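Major capsid protein (Norovirus Hu/GI.7/TCH-060/USA/2003, PDB 4P25) forms the norovirus capsid, and its protruding domain, the part modelled, binds the Lewis Y histo-blood group antigen. Local coordinates at residues 13-18 with 25-30. Sequence-based numbering, arbitrary orientation.
Sequences IPLNNL and AMINKM
Leu15 and Ile27 meet with their side chains at about a right angle. CD1 of Leu15 lies 4.0 Å from both CG2 and CD1 of Ile27, so one methyl touches both branches of the isoleucine. Leu15 has CG anti to its own N (chi1 -171°), an extension that carries CD2 past Ile27 to Met30, where it packs 3.5 Å from CG and also touches SD and CE. The same CD1 of Ile27 also meets CB of Leu18, at 4.0 Å, so one methyl touches two leucines, completing a small apolar cluster.

One hydrogen bond joins the backbones beside this cluster: Ile27 N donates to Leu18 O over 2.9 Å, nearly straight at 172° and close to the line of the carbonyl bond. Met26 CE also lies 3.3 Å from Leu18 O. The chain of Met26 bends at both chi2 and chi3, curling its methyl back against the turn, where Met26 CE is also 3.3 Å from Asn17 C. The turn itself, a short 3-10 segment, is closed by Asn17 N to Pro14 O and Leu18 N to Leu15 O.

Around the pair, Phe205 of strand 201-208 and Tyr247 of strand 242-248 pack on Leu15 and Met30, with Phe205 also meeting Ile27, while Leu18 reaches Phe227 of helix 225-234. Asn17 OD1 is bound by Gln63 of the second subunit, placing the turn at the dimer interface; Asn28 and Lys29 both pair with Met206 in a classic beta bulge, where strand 29-31 joins antiparallel strand 201-208.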
ATOM      1  N   ILE A  13      10.020   0.482  11.727  1.00  9.74           N
ATOM      2  CA  ILE A  13       9.770  -0.570  10.748  1.00 10.60           C
ATOM      3  C   ILE A  13      11.036  -0.724   9.915  1.00  9.77           C
ATOM      4  O   ILE A  13      11.592   0.274   9.463  1.00 11.46           O
ATOM      5  CB  ILE A  13       8.622  -0.177   9.791  1.00 13.49           C
ATOM      6  CG1 ILE A  13       7.309   0.010  10.556  1.00 15.48           C
ATOM      7  CG2 ILE A  13       8.449  -1.221   8.710  1.00 15.62           C
ATOM      8  CD1 ILE A  13       6.179   0.583   9.712  1.00 16.98           C
ATOM      9  N   PRO A  14      11.509  -1.966   9.714  1.00 10.79           N
ATOM     10  CA  PRO A  14      12.724  -2.142   8.912  1.00 13.13           C
ATOM     11  C   PRO A  14      12.506  -1.674   7.480  1.00 11.85           C
ATOM     12  O   PRO A  14      11.384  -1.758   6.969  1.00 11.97           O
ATOM     13  CB  PRO A  14      12.956  -3.658   8.941  1.00 14.33           C
ATOM     14  CG  PRO A  14      12.176  -4.149  10.111  1.00 23.05           C
ATOM     15  CD  PRO A  14      10.986  -3.249  10.213  1.00 16.77           C
ATOM     16  N   LEU A  15      13.571  -1.186   6.854  1.00 11.33           N
ATOM     17  CA  LEU A  15      13.482  -0.568   5.535  1.00 14.18           C
ATOM     18  C   LEU A  15      12.834  -1.466   4.485  1.00 12.53           C
ATOM     19  O   LEU A  15      12.047  -0.987   3.661  1.00 13.71           O
ATOM     20  CB  LEU A  15      14.864  -0.102   5.072  1.00 20.39           C
ATOM     21  CG  LEU A  15      14.898   0.756   3.804  1.00 23.30           C
ATOM     22  CD1 LEU A  15      13.904   1.901   3.896  1.00 24.37           C
ATOM     23  CD2 LEU A  15      16.301   1.283   3.573  1.00 24.87           C
ATOM     24  N   ASN A  16      13.137  -2.763   4.520  1.00 12.90           N
ATOM     25  CA  ASN A  16      12.559  -3.680   3.540  1.00 13.25           C
ATOM     26  C   ASN A  16      11.078  -4.011   3.777  1.00 15.55           C
ATOM     27  O   ASN A  16      10.460  -4.706   2.967  1.00 19.07           O
ATOM     28  CB  ASN A  16      13.408  -4.952   3.357  1.00 22.06           C
ATOM     29  CG  ASN A  16      13.626  -5.718   4.646  1.00 27.86           C
ATOM     30  OD1 ASN A  16      13.129  -5.344   5.705  1.00 23.10           O
ATOM     31  ND2 ASN A  16      14.373  -6.816   4.554  1.00 35.37           N
ATOM     32  N   ASN A  17      10.525  -3.510   4.884  1.00 14.88           N
ATOM     33  CA  ASN A  17       9.078  -3.553   5.134  1.00 14.29           C
ATOM     34  C   ASN A  17       8.404  -2.196   4.876  1.00 10.93           C
ATOM     35  O   ASN A  17       7.252  -1.984   5.256  1.00 13.09           O
ATOM     36  CB  ASN A  17       8.763  -4.014   6.565  1.00 15.83           C
ATOM     37  CG  ASN A  17       8.725  -5.526   6.713  1.00 21.39           C
ATOM     38  OD1 ASN A  17       8.552  -6.258   5.740  1.00 20.67           O
ATOM     39  ND2 ASN A  17       8.875  -5.999   7.947  1.00 21.54           N
ATOM     40  N   LEU A  18       9.120  -1.287   4.223  1.00  9.76           N
ATOM     41  CA  LEU A  18       8.563   0.021   3.870  1.00 11.35           C
ATOM     42  C   LEU A  18       8.240   0.110   2.385  1.00  8.77           C
ATOM     43  O   LEU A  18       8.969  -0.441   1.555  1.00 10.53           O
ATOM     44  CB  LEU A  18       9.531   1.139   4.258  1.00 10.20           C
ATOM     45  CG  LEU A  18       9.749   1.296   5.762  1.00 14.50           C
ATOM     46  CD1 LEU A  18      10.749   2.404   6.058  1.00 20.46           C
ATOM     47  CD2 LEU A  18       8.412   1.565   6.442  1.00 20.63           C
ATOM     48  N   ALA A  25       5.215  -0.691  -4.639  1.00  9.10           N
ATOM     49  CA  ALA A  25       6.291  -1.662  -4.520  1.00  7.81           C
ATOM     50  C   ALA A  25       6.951  -1.461  -3.171  1.00 10.05           C
ATOM     51  O   ALA A  25       6.769  -0.422  -2.533  1.00 11.60           O
ATOM     52  CB  ALA A  25       7.312  -1.464  -5.639  1.00 11.14           C
ATOM     53  N   MET A  26       7.722  -2.455  -2.745  1.00 11.23           N
ATOM     54  CA  MET A  26       8.466  -2.346  -1.504  1.00 10.38           C
ATOM     55  C   MET A  26       9.874  -1.832  -1.782  1.00 11.66           C
ATOM     56  O   MET A  26      10.422  -2.025  -2.868  1.00 11.55           O
ATOM     57  CB  MET A  26       8.511  -3.696  -0.796  1.00 11.41           C
ATOM     58  CG  MET A  26       7.132  -4.235  -0.475  1.00 12.52           C
ATOM     59  SD  MET A  26       6.162  -3.062   0.500  1.00 12.93           S
ATOM     60  CE  MET A  26       7.108  -3.113   2.017  1.00 12.59           C
ATOM     61  N   ILE A  27      10.456  -1.171  -0.792  1.00  8.60           N
ATOM     62  CA  ILE A  27      11.826  -0.687  -0.924  1.00  7.76           C
ATOM     63  C   ILE A  27      12.820  -1.843  -0.868  1.00 11.33           C
ATOM     64  O   ILE A  27      12.725  -2.713   0.001  1.00 12.48           O
ATOM     65  CB  ILE A  27      12.144   0.370   0.141  1.00  9.09           C
ATOM     66  CG1 ILE A  27      11.263   1.598  -0.105  1.00 15.59           C
ATOM     67  CG2 ILE A  27      13.626   0.758   0.097  1.00 10.66           C
ATOM     68  CD1 ILE A  27      11.305   2.619   0.992  1.00 18.91           C
ATOM     69  N   ASN A  28      13.744  -1.837  -1.827  1.00 11.52           N
ATOM     70  CA  ASN A  28      14.749  -2.874  -1.995  1.00 13.85           C
ATOM     71  C   ASN A  28      16.120  -2.451  -1.478  1.00 11.38           C
ATOM     72  O   ASN A  28      16.895  -3.283  -1.010  1.00 14.79           O
ATOM     73  CB  ASN A  28      14.854  -3.227  -3.487  1.00 20.39           C
ATOM     74  CG  ASN A  28      16.055  -4.091  -3.806  1.00 32.00           C
ATOM     75  OD1 ASN A  28      17.077  -3.603  -4.295  1.00 32.11           O
ATOM     76  ND2 ASN A  28      15.935  -5.385  -3.545  1.00 30.68           N
ATOM     77  N   LYS A  29      16.415  -1.154  -1.568  1.00 10.79           N
ATOM     78  CA  LYS A  29      17.709  -0.624  -1.146  1.00 14.29           C
ATOM     79  C   LYS A  29      17.690   0.893  -1.131  1.00  9.31           C
ATOM     80  O   LYS A  29      16.764   1.519  -1.652  1.00 11.92           O
ATOM     81  CB  LYS A  29      18.823  -1.094  -2.088  1.00 18.17           C
ATOM     82  CG  LYS A  29      18.727  -0.520  -3.497  1.00 19.18           C
ATOM     83  CD  LYS A  29      19.732  -1.170  -4.440  1.00 29.27           C
ATOM     84  CE  LYS A  29      21.068  -0.443  -4.447  1.00 41.50           C
ATOM     85  NZ  LYS A  29      22.042  -1.114  -5.357  1.00 44.95           N
ATOM     86  N   MET A  30      18.717   1.476  -0.515  1.00 10.74           N
ATOM     87  CA  MET A  30      18.980   2.907  -0.587  1.00  9.63           C
ATOM     88  C   MET A  30      20.108   3.141  -1.561  1.00 12.30           C
ATOM     89  O   MET A  30      20.907   2.245  -1.820  1.00 17.63           O
ATOM     90  CB  MET A  30      19.456   3.430   0.766  1.00 14.92           C
ATOM     91  CG  MET A  30      18.404   3.531   1.828  1.00 17.57           C
ATOM     92  SD  MET A  30      19.137   3.976   3.417  1.00 13.76           S
ATOM     93  CE  MET A  30      19.832   2.413   3.951  1.00 17.34           C
TER